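Local coordinates for protein GH3 beta-N-acetylglucosaminidase (Paenibacillaceae, PDB 6K5J) that catalyses the hydrolysis of terminal, non-reducing N-acetylglucosamine residues from beta-linked oligosaccharides, as a family 3 glycoside hydrolase, at residues 140-145 and 209-214; 146-151 and 185-190; 196-201 and 231-236; 486-491 and 529-534. All coordinates share one frame; numbering follows the deposited sequence. Where two conformers were deposited one is given.

Overall arrangement
The chain first enters the contacts in the loop after strand 132-133, which supplies 140-145 and then 146-151. It passes helix 158-174 and strand 178-184 and reaches 185-190, where contact 2 closes its loop. Contact 1 closes later, at 209-214, so contact 2 lies within its span. Segment 196-201 also falls inside that span, but its partner 231-236 comes after it, so contacts 1 and 3 cross. These three contacts tie together loops and helix ends of the TIM-barrel-like N-terminal domain. Contact 4 follows in series and closes near the C terminus. Its tail returns to the barrel domain, where Thr-534 O is hydrogen-bonded to Asn-142 ND2.

Contact 1: 140-145 and 209-214; sequences INNNPG and DRLELA
Ile-140 and Leu-211 make the main apolar contact between the loop after strand 132-133 and the break that follows helix 205-210. Ile-140 CG1 stands anti to the carbonyl carbon (chi1 -60°), and the extended second torsion carries CD1 out to the break. There CD1 lies 4.0 Å from Leu-211 CG. The same methyl presses on the backbone, with CD1 only 3.1 Å from Leu-211 O, so the packing is tight. Leu-211 splits its two methyls between two partners. CD1 meets Ile-140, at 4.1 Å from its CG2. CD2 rests against the amide of Asn-142, at 3.9 Å from its CG. Ile-140 is backed by Ala-158 and Val-161 of helix 158-174. Shortening Leu-211 to an alanine removes both methyl branches and would probably open a gap beside Ile-140 CD1 and leave the Asn-142 amide without its apolar neighbour.

The polar groups pair within their own segment or with residues outside the two. Asn-142 ND2 is bonded to Thr-534 O and to Asp-189 OD1. Glu-212 OE2 forms a salt bridge with Arg-207. Leu-211 O accepts from Ala-214 N at 3.1 Å, a bond that leads into helix 213-222. Further along the loop, Asn-143 OD1 accepts from Gly-145 N at 3.0 Å. This is an Asx turn, with the donor well above the carbonyl plane.

Direct contact between the two segments is therefore by apolar packing. Asn-142 ND2 and the Glu-212 carboxylate are satisfied from outside, and Asp-189, itself salt-bridged to Arg-207, links them indirectly.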
loop_
_atom_site.group_PDB
_atom_site.type_symbol
_atom_site.label_atom_id
_atom_site.label_comp_id
_atom_site.label_asym_id
_atom_site.label_seq_id
_atom_site.Cartn_x
_atom_site.Cartn_y
_atom_site.Cartn_z
ATOM N N ILE A 140 -7.312 0.998 -10.097
ATOM C CA ILE A 140 -7.782 -0.141 -10.878
ATOM C C ILE A 140 -6.646 -0.527 -11.816
ATOM O O ILE A 140 -6.346 0.200 -12.774
ATOM C CB ILE A 140 -9.067 0.187 -11.660
ATOM C CG1 ILE A 140 -10.199 0.593 -10.713
ATOM C CG2 ILE A 140 -9.514 -1.016 -12.498
ATOM C CD1 ILE A 140 -11.299 1.440 -11.390
ATOM N N ASN A 141 -5.996 -1.659 -11.539
ATOM C CA ASN A 141 -4.787 -2.050 -12.268
ATOM C C ASN A 141 -5.181 -2.766 -13.559
ATOM O O ASN A 141 -5.105 -3.990 -13.689
ATOM C CB ASN A 141 -3.890 -2.924 -11.400
ATOM C CG ASN A 141 -2.443 -2.894 -11.848
ATOM O OD1 ASN A 141 -1.663 -2.041 -11.416
ATOM N ND2 ASN A 141 -2.072 -3.832 -12.715
ATOM N N ASN A 142 -5.640 -1.968 -14.522
ATOM C CA ASN A 142 -6.016 -2.451 -15.847
ATOM C C ASN A 142 -4.829 -2.504 -16.803
ATOM O O ASN A 142 -4.998 -2.902 -17.960
ATOM C CB ASN A 142 -7.095 -1.550 -16.445
ATOM C CG ASN A 142 -6.587 -0.156 -16.675
ATOM O OD1 ASN A 142 -6.209 0.528 -15.731
ATOM N ND2 ASN A 142 -6.517 0.260 -17.934
ATOM N N ASN A 143 -3.654 -2.082 -16.355
ATOM C CA ASN A 143 -2.426 -2.144 -17.147
ATOM C C ASN A 143 -1.448 -3.099 -16.482
ATOM O O ASN A 143 -0.897 -2.764 -15.416
ATOM C CB ASN A 143 -1.803 -0.755 -17.275
ATOM C CG ASN A 143 -0.499 -0.768 -18.048
ATOM O OD1 ASN A 143 -0.109 -1.787 -18.631
ATOM N ND2 ASN A 143 0.170 0.373 -18.084
ATOM N N PRO A 144 -1.166 -4.269 -17.063
ATOM C CA PRO A 144 -0.275 -5.224 -16.377
ATOM C C PRO A 144 1.144 -4.709 -16.218
ATOM O O PRO A 144 1.855 -5.172 -15.314
ATOM C CB PRO A 144 -0.337 -6.480 -17.266
ATOM C CG PRO A 144 -0.755 -5.971 -18.631
ATOM C CD PRO A 144 -1.626 -4.759 -18.376
ATOM N N GLY A 145 1.560 -3.740 -17.039
ATOM C CA GLY A 145 2.846 -3.073 -16.922
ATOM C C GLY A 145 2.963 -2.038 -15.823
ATOM O O GLY A 145 4.054 -1.498 -15.629
ATOM N N ASP A 209 -14.805 8.298 -16.428
ATOM C CA ASP A 209 -16.081 8.193 -15.722
ATOM C C ASP A 209 -16.470 6.741 -15.470
ATOM O O ASP A 209 -17.048 6.420 -14.425
ATOM C CB ASP A 209 -17.198 8.878 -16.517
ATOM C CG ASP A 209 -17.106 10.385 -16.482
ATOM O OD1 ASP A 209 -16.415 10.929 -15.601
ATOM O OD2 ASP A 209 -17.730 11.029 -17.348
ATOM N N ARG A 210 -16.188 5.855 -16.415
ATOM C CA ARG A 210 -16.638 4.479 -16.261
ATOM C C ARG A 210 -15.623 3.594 -15.555
ATOM O O ARG A 210 -15.992 2.523 -15.059
ATOM C CB ARG A 210 -16.972 3.869 -17.619
ATOM C CG ARG A 210 -15.779 3.491 -18.446
ATOM C CD ARG A 210 -16.208 2.763 -19.720
ATOM N NE ARG A 210 -15.322 3.105 -20.823
ATOM C CZ ARG A 210 -14.179 2.482 -21.082
ATOM N NH1 ARG A 210 -13.787 1.457 -20.329
ATOM N NH2 ARG A 210 -13.432 2.882 -22.101
ATOM N N LEU A 211 -14.364 4.008 -15.500
ATOM C CA LEU A 211 -13.345 3.165 -14.887
ATOM C C LEU A 211 -12.731 3.867 -13.677
ATOM O O LEU A 211 -13.198 3.665 -12.550
ATOM C CB LEU A 211 -12.281 2.785 -15.920
ATOM C CG LEU A 211 -11.382 1.635 -15.432
ATOM C CD1 LEU A 211 -12.200 0.366 -15.256
ATOM C CD2 LEU A 211 -10.203 1.399 -16.372
ATOM N N GLU A 212 -11.729 4.723 -13.917
ATOM C CA GLU A 212 -10.928 5.339 -12.853
ATOM C C GLU A 212 -11.784 5.914 -11.723
ATOM O O GLU A 212 -11.561 5.619 -10.545
ATOM C CB GLU A 212 -10.048 6.445 -13.449
ATOM C CG GLU A 212 -8.685 5.987 -14.000
ATOM C CD GLU A 212 -8.771 5.255 -15.342
ATOM O OE1 GLU A 212 -9.857 5.218 -15.953
ATOM O OE2 GLU A 212 -7.735 4.715 -15.793
ATOM N N LEU A 213 -12.766 6.753 -12.065
ATOM C CA LEU A 213 -13.516 7.498 -11.052
ATOM C C LEU A 213 -14.535 6.652 -10.291
ATOM O O LEU A 213 -14.927 7.035 -9.179
ATOM C CB LEU A 213 -14.237 8.686 -11.710
ATOM C CG LEU A 213 -13.300 9.802 -12.197
ATOM C CD1 LEU A 213 -14.051 10.803 -13.078
ATOM C CD2 LEU A 213 -12.648 10.517 -11.018
ATOM N N ALA A 214 -14.976 5.530 -10.863
ATOM C CA ALA A 214 -16.128 4.811 -10.317
ATOM C C ALA A 214 -15.942 4.368 -8.868
ATOM O O ALA A 214 -16.855 4.596 -8.056
ATOM C CB ALA A 214 -16.474 3.623 -11.231
#

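Contact 2: 146-151 and 185-190; sequences NPVIGV and PGHGDT. With NAG (2-acetamido-2-deoxy-beta-D-glucopyranose), chain B.
Asn-146 holds an Asx turn on its own loop and a type I beta turn, His-187 to Thr-190, on the other. That second turn belongs to the KHFPGHGDT sequence known from family 3 N-acetylglucosaminidases. The side chain uses both ends. OD1 accepts from Val-148 N and from Ile-149 N, each at 2.9 Å. Val-148 N lies in the carbonyl plane, while Ile-149 N sits well above it. ND2 donates twice, both acceptors lying close to the amide plane. Its bond to Gly-188 O is 2.9 Å long and fairly straight (161°), but it meets that carbonyl from above. In the second bond Asn-146 ND2 is 3.0 Å from His-187 O and falls on a lone pair. Four bonds thus fix the rotation of this buried amide.

His-187 is held at both nitrogens. ND1 donates to Thr-190 OG1 at 2.8 Å, in the ring plane, and NE2 is bonded to Ser-194. Ile-149 CD1 packs on the CB of His-187, and Val-148 CG1 lies 3.6 Å from CE1.

The bound NAG, itself hydrogen-bonded to Asp-83, Lys-182 and Asp-268, comes close. Its acetamide methyl C8 is 3.9 Å from His-187 CD2, and its O7 is 3.7 Å from Val-148 CG2.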
loop_
_atom_site.group_PDB
_atom_site.type_symbol
_atom_site.label_atom_id
_atom_site.label_comp_id
_atom_site.label_asym_id
_atom_site.label_seq_id
_atom_site.Cartn_x
_atom_site.Cartn_y
_atom_site.Cartn_z
ATOM N N ASN A 146 1.890 -1.745 -15.091
ATOM C CA ASN A 146 1.937 -0.685 -14.085
ATOM C C ASN A 146 3.056 -0.960 -13.078
ATOM O O ASN A 146 3.026 -1.996 -12.393
ATOM C CB ASN A 146 0.596 -0.560 -13.368
ATOM C CG ASN A 146 0.524 0.683 -12.481
ATOM O OD1 ASN A 146 1.461 0.996 -11.742
ATOM N ND2 ASN A 146 -0.588 1.400 -12.564
ATOM N N PRO A 147 4.062 -0.089 -12.973
ATOM C CA PRO A 147 5.221 -0.389 -12.124
ATOM C C PRO A 147 5.075 0.022 -10.669
ATOM O O PRO A 147 5.979 -0.271 -9.879
ATOM C CB PRO A 147 6.334 0.432 -12.784
ATOM C CG PRO A 147 5.612 1.680 -13.238
ATOM C CD PRO A 147 4.242 1.174 -13.722
ATOM N N VAL A 148 3.992 0.692 -10.289
ATOM C CA VAL A 148 3.865 1.198 -8.929
ATOM C C VAL A 148 2.624 0.681 -8.205
ATOM O O VAL A 148 2.634 0.612 -6.962
ATOM C CB VAL A 148 3.899 2.746 -8.914
ATOM C CG1 VAL A 148 2.746 3.320 -9.696
ATOM C CG2 VAL A 148 3.920 3.294 -7.475
ATOM N N ILE A 149 1.573 0.271 -8.913
ATOM C CA ILE A 149 0.371 -0.241 -8.255
ATOM C C ILE A 149 0.454 -1.766 -8.169
ATOM O O ILE A 149 0.821 -2.309 -7.121
ATOM C CB ILE A 149 -0.898 0.248 -8.981
ATOM C CG1 ILE A 149 -0.890 1.779 -9.077
ATOM C CG2 ILE A 149 -2.186 -0.251 -8.270
ATOM C CD1 ILE A 149 -0.773 2.524 -7.712
ATOM N N GLY A 150 0.141 -2.472 -9.257
ATOM C CA GLY A 150 0.290 -3.927 -9.233
ATOM C C GLY A 150 -0.629 -4.544 -8.193
ATOM O O GLY A 150 -1.819 -4.217 -8.130
ATOM N N VAL A 151 -0.076 -5.394 -7.312
ATOM C CA VAL A 151 -0.914 -6.099 -6.328
ATOM C C VAL A 151 -1.472 -5.168 -5.255
ATOM O O VAL A 151 -2.245 -5.601 -4.389
ATOM C CB VAL A 151 -0.157 -7.259 -5.652
ATOM C CG1 VAL A 151 0.285 -8.307 -6.683
ATOM C CG2 VAL A 151 1.031 -6.734 -4.838
ATOM N N PRO A 185 -7.313 10.945 -9.290
ATOM C CA PRO A 185 -8.508 10.197 -9.710
ATOM C C PRO A 185 -8.249 8.778 -10.225
ATOM O O PRO A 185 -9.133 8.210 -10.858
ATOM C CB PRO A 185 -9.079 11.069 -10.841
ATOM C CG PRO A 185 -7.863 11.689 -11.465
ATOM C CD PRO A 185 -6.897 11.928 -10.308
ATOM N N GLY A 186 -7.072 8.208 -9.968
ATOM C CA GLY A 186 -6.856 6.825 -10.349
ATOM C C GLY A 186 -5.520 6.599 -11.025
ATOM O O GLY A 186 -5.297 7.076 -12.137
ATOM N N HIS A 187 -4.642 5.848 -10.364
ATOM C CA HIS A 187 -3.268 5.607 -10.786
ATOM C C HIS A 187 -3.090 4.258 -11.481
ATOM O O HIS A 187 -1.963 3.910 -11.841
ATOM C CB HIS A 187 -2.346 5.691 -9.549
ATOM C CG HIS A 187 -0.951 6.178 -9.823
ATOM N ND1 HIS A 187 -0.147 5.653 -10.819
ATOM C CD2 HIS A 187 -0.191 7.103 -9.179
ATOM C CE1 HIS A 187 1.030 6.256 -10.798
ATOM N NE2 HIS A 187 1.030 7.143 -9.817
ATOM N N GLY A 188 -4.169 3.498 -11.695
ATOM C CA GLY A 188 -4.036 2.108 -12.118
ATOM C C GLY A 188 -3.599 1.909 -13.559
ATOM O O GLY A 188 -3.060 0.846 -13.894
ATOM N N ASP A 189 -3.816 2.900 -14.421
ATOM C CA ASP A 189 -3.513 2.771 -15.845
ATOM C C ASP A 189 -2.071 3.135 -16.184
ATOM O O ASP A 189 -1.603 2.787 -17.275
ATOM C CB ASP A 189 -4.501 3.652 -16.651
ATOM C CG ASP A 189 -4.333 3.531 -18.169
ATOM O OD1 ASP A 189 -4.844 2.558 -18.749
ATOM O OD2 ASP A 189 -3.720 4.434 -18.784
ATOM N N THR A 190 -1.335 3.761 -15.264
ATOM C CA THR A 190 -0.053 4.373 -15.605
ATOM C C THR A 190 0.992 3.321 -15.936
ATOM O O THR A 190 1.156 2.339 -15.205
ATOM C CB THR A 190 0.468 5.244 -14.455
ATOM O OG1 THR A 190 0.615 4.450 -13.266
ATOM C CG2 THR A 190 -0.466 6.425 -14.192
HETATM C C1 NAG B . 3.798 7.845 -1.908
HETATM C C2 NAG B . 2.788 6.735 -2.299
HETATM C C3 NAG B . 1.547 6.763 -1.389
HETATM C C4 NAG B . 1.936 6.835 0.082
HETATM C C5 NAG B . 2.859 8.023 0.294
HETATM C C6 NAG B . 3.314 8.197 1.726
HETATM C C7 NAG B . 2.379 5.906 -4.589
HETATM C C8 NAG B . 1.914 6.279 -5.970
HETATM N N2 NAG B . 2.393 6.898 -3.692
HETATM O O1 NAG B . 4.997 7.581 -2.556
HETATM O O3 NAG B . 0.754 5.600 -1.614
HETATM O O4 NAG B . 0.775 6.979 0.892
HETATM O O5 NAG B . 4.035 7.820 -0.495
HETATM O O6 NAG B . 4.217 7.167 2.112
HETATM O O7 NAG B . 2.704 4.757 -4.297
#

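Contact 3: 196-201 and 231-236; sequences HALPTV and HVLFPA
Val-201 packs against Val-232 and Phe-234 on the buried side of a short parallel-type bridge. Thr-200 and Leu-233 are the bridged pair. Leu-233 N donates to Pro-199 O at 2.8 Å, and Val-201 N donates to Leu-233 O at 2.9 Å. Both bonds are nearly straight (169° and 171°). There is a single bridge, and the short runs 198-201 and 231-235 diverge by 49°.

The tightly packed part is apolar. Val-201 lies alongside the Phe-234 ring, with CB 3.6 Å from CE2. Its CG2, anti to the carbonyl carbon, turns to Val-232 CG1 at 3.7 Å. Pro-199 meets Val-232 through CG and CG2. The Pro-199 CD atom also lies 3.4 Å from His-231 O, a buried carbonyl that has no hydrogen-bond partner in the model. Leu-198 crosses Leu-233 at about a right angle, its CG 3.8 Å from Leu-233 CD1.

The solvent side is looser. Thr-200 and Pro-235 are exposed, and Thr-200 CG2 touches Pro-235 CD. One water completes this end, donating to Val-201 O at 2.7 Å and accepting from Ala-236 N.

The bridge joins the loops that follow two adjacent parallel strands, 178-184 and 226-229. These are neighbouring loops of the TIM-barrel-like domain, on the side where NAG is bound. Pro-185 backs Phe-234, and His-187 backs Val-232. The His-231 ring leads away from the bridge and is bonded to Thr-245 and to the modified residue at position 269. Helix 273-276 lies next to this end, where Ala-274 touches both Leu-198 and His-231.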
loop_
_atom_site.group_PDB
_atom_site.type_symbol
_atom_site.label_atom_id
_atom_site.label_comp_id
_atom_site.label_asym_id
_atom_site.label_seq_id
_atom_site.Cartn_x
_atom_site.Cartn_y
_atom_site.Cartn_z
ATOM N N HIS A 196 9.197 8.568 -9.711
ATOM C CA HIS A 196 10.376 8.827 -10.527
ATOM C C HIS A 196 10.125 9.732 -11.713
ATOM O O HIS A 196 11.087 10.307 -12.235
ATOM C CB HIS A 196 10.964 7.505 -11.056
ATOM C CG HIS A 196 11.223 6.498 -9.983
ATOM N ND1 HIS A 196 11.981 6.784 -8.867
ATOM C CD2 HIS A 196 10.802 5.219 -9.835
ATOM C CE1 HIS A 196 12.025 5.719 -8.084
ATOM N NE2 HIS A 196 11.316 4.756 -8.648
ATOM N N ALA A 197 8.880 9.863 -12.158
ATOM C CA ALA A 197 8.538 10.603 -13.362
ATOM C C ALA A 197 7.170 11.239 -13.151
ATOM O O ALA A 197 6.532 11.054 -12.109
ATOM C CB ALA A 197 8.552 9.680 -14.588
ATOM N N LEU A 198 6.721 11.995 -14.153
ATOM C CA LEU A 198 5.391 12.599 -14.172
ATOM C C LEU A 198 4.523 11.822 -15.157
ATOM O O LEU A 198 4.533 12.108 -16.364
ATOM C CB LEU A 198 5.477 14.073 -14.565
ATOM C CG LEU A 198 4.199 14.908 -14.553
ATOM C CD1 LEU A 198 3.535 14.887 -13.174
ATOM C CD2 LEU A 198 4.532 16.343 -14.959
ATOM N N PRO A 199 3.770 10.826 -14.701
ATOM C CA PRO A 199 3.015 9.981 -15.628
ATOM C C PRO A 199 1.797 10.708 -16.177
ATOM O O PRO A 199 1.307 11.687 -15.607
ATOM C CB PRO A 199 2.594 8.781 -14.763
ATOM C CG PRO A 199 3.377 8.924 -13.451
ATOM C CD PRO A 199 3.591 10.400 -13.304
ATOM N N THR A 200 1.308 10.197 -17.305
ATOM C CA THR A 200 0.103 10.694 -17.956
ATOM C C THR A 200 -0.889 9.554 -18.117
ATOM O O THR A 200 -0.505 8.443 -18.499
ATOM C CB THR A 200 0.415 11.293 -19.334
ATOM O OG1 THR A 200 1.322 12.386 -19.187
ATOM C CG2 THR A 200 -0.876 11.783 -20.021
ATOM N N VAL A 201 -2.151 9.829 -17.803
ATOM C CA VAL A 201 -3.280 8.979 -18.174
ATOM C C VAL A 201 -4.042 9.765 -19.235
ATOM O O VAL A 201 -4.754 10.719 -18.898
ATOM C CB VAL A 201 -4.159 8.644 -16.962
ATOM C CG1 VAL A 201 -5.385 7.831 -17.385
ATOM C CG2 VAL A 201 -3.341 7.870 -15.925
ATOM N N HIS A 231 -0.008 12.125 -8.286
ATOM C CA HIS A 231 0.894 13.022 -9.015
ATOM C C HIS A 231 0.944 12.629 -10.496
ATOM O O HIS A 231 1.996 12.294 -11.042
ATOM C CB HIS A 231 2.304 12.983 -8.440
ATOM C CG HIS A 231 2.416 13.354 -6.988
ATOM N ND1 HIS A 231 1.608 14.291 -6.373
ATOM C CD2 HIS A 231 3.281 12.923 -6.039
ATOM C CE1 HIS A 231 1.964 14.411 -5.105
ATOM N NE2 HIS A 231 2.982 13.596 -4.879
ATOM N N VAL A 232 -0.218 12.668 -11.146
ATOM C CA VAL A 232 -0.385 12.140 -12.498
ATOM C C VAL A 232 -1.165 13.154 -13.330
ATOM O O VAL A 232 -2.099 13.789 -12.831
ATOM C CB VAL A 232 -1.094 10.762 -12.457
ATOM C CG1 VAL A 232 -1.483 10.273 -13.861
ATOM C CG2 VAL A 232 -0.207 9.733 -11.731
ATOM N N LEU A 233 -0.759 13.332 -14.589
ATOM C CA LEU A 233 -1.465 14.220 -15.508
ATOM C C LEU A 233 -2.689 13.531 -16.100
ATOM O O LEU A 233 -2.615 12.381 -16.543
ATOM C CB LEU A 233 -0.547 14.653 -16.650
ATOM C CG LEU A 233 0.766 15.300 -16.223
ATOM C CD1 LEU A 233 1.738 15.332 -17.395
ATOM C CD2 LEU A 233 0.471 16.702 -15.717
ATOM N N PHE A 234 -3.811 14.256 -16.128
ATOM C CA PHE A 234 -5.057 13.800 -16.748
ATOM C C PHE A 234 -5.515 14.878 -17.727
ATOM O O PHE A 234 -6.354 15.723 -17.388
ATOM C CB PHE A 234 -6.135 13.512 -15.696
ATOM C CG PHE A 234 -5.799 12.358 -14.775
ATOM C CD1 PHE A 234 -4.988 12.558 -13.665
ATOM C CD2 PHE A 234 -6.284 11.086 -15.029
ATOM C CE1 PHE A 234 -4.662 11.503 -12.821
ATOM C CE2 PHE A 234 -5.963 10.025 -14.200
ATOM C CZ PHE A 234 -5.153 10.233 -13.088
ATOM N N PRO A 235 -4.986 14.876 -18.952
ATOM C CA PRO A 235 -5.337 15.941 -19.912
ATOM C C PRO A 235 -6.821 16.059 -20.224
ATOM O O PRO A 235 -7.250 17.136 -20.651
ATOM C CB PRO A 235 -4.539 15.567 -21.172
ATOM C CG PRO A 235 -4.091 14.138 -20.955
ATOM C CD PRO A 235 -3.945 13.978 -19.478
ATOM N N ALA A 236 -7.623 15.001 -20.052
ATOM C CA ALA A 236 -9.060 15.143 -20.286
ATOM C C ALA A 236 -9.728 16.020 -19.237
ATOM O O ALA A 236 -10.831 16.528 -19.478
ATOM C CB ALA A 236 -9.748 13.774 -20.313
HETATM O O HOH W 1 -7.020 12.190 -19.341
#

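Contact 4: 486-491 and 529-534; sequences NPFDIN and APLTVT
A 3-10 run that begins at Pro-487, in the loop after strand 478-483 of the six-stranded mixed sheet, receives the C-terminal tail of the chain. Phe-488 meets the tail with the rim of its ring. Ala-529 CB sits at the edge, in the ring plane, 3.9 Å from CZ. Leu-531 CD2 is also near the plane, 4.0 Å from CD1. Pro-530 O approaches obliquely, 3.3 Å from CE1. Pro-487 CG lies over one face, offset toward the rim.

Leu-531 is shared by three side chains. Its CD2 also touches Ile-490 CG2 at 3.9 Å, and its CB lies by Asn-491 OD1. Asn-491 CG is anti to the carbonyl carbon (chi1 -70°), which sends ND2 over to Leu-531 O. That bond is 2.8 Å long and falls on a lone pair in the carbonyl plane, but it is bent (136°).

With an alanine in place of Phe-488, the ring edge is lost, and Leu-531 CD2 and Ala-529 CB would probably face a gap, with the tail less firmly placed.

Phe-488 also touches Asn-141 and Pro-144 of the barrel domain. The arrangement fits the two-domain build of many family 3 enzymes, a TIM-barrel-like domain followed by an alpha/beta sandwich.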
loop_
_atom_site.group_PDB
_atom_site.type_symbol
_atom_site.label_atom_id
_atom_site.label_comp_id
_atom_site.label_asym_id
_atom_site.label_seq_id
_atom_site.Cartn_x
_atom_site.Cartn_y
_atom_site.Cartn_z
ATOM N N ASN A 486 3.375 -9.642 -8.468
ATOM C CA ASN A 486 2.437 -9.426 -9.569
ATOM C C ASN A 486 2.166 -10.745 -10.291
ATOM O O ASN A 486 3.104 -11.498 -10.579
ATOM C CB ASN A 486 2.961 -8.393 -10.574
ATOM C CG ASN A 486 2.937 -6.971 -10.025
ATOM O OD1 ASN A 486 2.507 -6.732 -8.897
ATOM N ND2 ASN A 486 3.413 -6.024 -10.821
ATOM N N PRO A 487 0.902 -11.048 -10.617
ATOM C CA PRO A 487 0.604 -12.296 -11.331
ATOM C C PRO A 487 0.974 -12.244 -12.798
ATOM O O PRO A 487 0.928 -13.285 -13.466
ATOM C CB PRO A 487 -0.913 -12.441 -11.153
ATOM C CG PRO A 487 -1.402 -11.004 -11.134
ATOM C CD PRO A 487 -0.312 -10.252 -10.361
ATOM N N PHE A 488 1.368 -11.077 -13.306
ATOM C CA PHE A 488 1.669 -10.896 -14.721
ATOM C C PHE A 488 3.010 -11.499 -15.121
ATOM O O PHE A 488 3.362 -11.462 -16.308
ATOM C CB PHE A 488 1.595 -9.398 -15.043
ATOM C CG PHE A 488 0.408 -8.718 -14.390
ATOM C CD1 PHE A 488 -0.885 -9.140 -14.675
ATOM C CD2 PHE A 488 0.586 -7.705 -13.460
ATOM C CE1 PHE A 488 -1.994 -8.537 -14.061
ATOM C CE2 PHE A 488 -0.514 -7.095 -12.840
ATOM C CZ PHE A 488 -1.797 -7.515 -13.136
ATOM N N ASP A 489 3.749 -12.069 -14.160
ATOM C CA ASP A 489 4.963 -12.817 -14.472
ATOM C C ASP A 489 4.729 -13.848 -15.568
ATOM O O ASP A 489 5.624 -14.110 -16.381
ATOM C CB ASP A 489 5.481 -13.528 -13.216
ATOM C CG ASP A 489 6.169 -12.594 -12.251
ATOM O OD1 ASP A 489 6.202 -11.377 -12.509
ATOM O OD2 ASP A 489 6.674 -13.086 -11.218
ATOM N N ILE A 490 3.539 -14.461 -15.591
ATOM C CA ILE A 490 3.256 -15.513 -16.568
ATOM C C ILE A 490 3.466 -15.009 -17.991
ATOM O O ILE A 490 3.782 -15.796 -18.891
ATOM C CB ILE A 490 1.825 -16.059 -16.380
ATOM C CG1 ILE A 490 1.581 -17.286 -17.261
ATOM C CG2 ILE A 490 0.781 -14.989 -16.669
ATOM C CD1 ILE A 490 0.219 -17.923 -17.054
ATOM N N ASN A 491 3.273 -13.701 -18.220
ATOM C CA ASN A 491 3.429 -13.109 -19.550
ATOM C C ASN A 491 4.862 -13.192 -20.055
ATOM O O ASN A 491 5.085 -13.124 -21.271
ATOM C CB ASN A 491 2.995 -11.637 -19.540
ATOM C CG ASN A 491 1.505 -11.471 -19.365
ATOM O OD1 ASN A 491 0.738 -12.412 -19.566
ATOM N ND2 ASN A 491 1.082 -10.267 -18.994
ATOM N N ALA A 529 -7.262 -9.214 -12.340
ATOM C CA ALA A 529 -6.782 -8.152 -13.216
ATOM C C ALA A 529 -6.253 -8.777 -14.494
ATOM O O ALA A 529 -5.764 -9.916 -14.475
ATOM C CB ALA A 529 -5.681 -7.309 -12.545
ATOM N N PRO A 530 -6.330 -8.071 -15.622
ATOM C CA PRO A 530 -6.077 -8.712 -16.914
ATOM C C PRO A 530 -4.595 -8.869 -17.225
ATOM O O PRO A 530 -3.750 -8.065 -16.821
ATOM C CB PRO A 530 -6.747 -7.764 -17.913
ATOM C CG PRO A 530 -6.645 -6.405 -17.256
ATOM C CD PRO A 530 -6.852 -6.694 -15.781
ATOM N N LEU A 531 -4.296 -9.916 -17.992
ATOM C CA LEU A 531 -2.929 -10.153 -18.439
ATOM C C LEU A 531 -2.532 -9.239 -19.590
ATOM O O LEU A 531 -1.341 -9.121 -19.886
ATOM C CB LEU A 531 -2.765 -11.614 -18.851
ATOM C CG LEU A 531 -3.032 -12.662 -17.770
ATOM C CD1 LEU A 531 -2.759 -14.063 -18.312
ATOM C CD2 LEU A 531 -2.196 -12.397 -16.524
ATOM N N THR A 532 -3.502 -8.610 -20.256
ATOM C CA THR A 532 -3.216 -7.598 -21.258
ATOM C C THR A 532 -4.041 -6.358 -20.956
ATOM O O THR A 532 -5.153 -6.442 -20.430
ATOM C CB THR A 532 -3.505 -8.092 -22.682
ATOM O OG1 THR A 532 -4.873 -8.506 -22.778
ATOM C CG2 THR A 532 -2.598 -9.265 -23.022
ATOM N N VAL A 533 -3.463 -5.198 -21.270
ATOM C CA VAL A 533 -4.091 -3.930 -20.912
ATOM C C VAL A 533 -5.489 -3.825 -21.519
ATOM O O VAL A 533 -5.737 -4.257 -22.655
ATOM C CB VAL A 533 -3.193 -2.756 -21.344
ATOM C CG1 VAL A 533 -3.076 -2.680 -22.874
ATOM C CG2 VAL A 533 -3.709 -1.432 -20.775
ATOM N N THR A 534 -6.424 -3.280 -20.740
ATOM C CA THR A 534 -7.775 -3.001 -21.209
ATOM C C THR A 534 -7.965 -1.496 -21.359
ATOM O O THR A 534 -7.275 -0.693 -20.723
ATOM C CB THR A 534 -8.834 -3.575 -20.258
ATOM O OG1 THR A 534 -8.728 -2.946 -18.972
ATOM C CG2 THR A 534 -8.664 -5.080 -20.103
#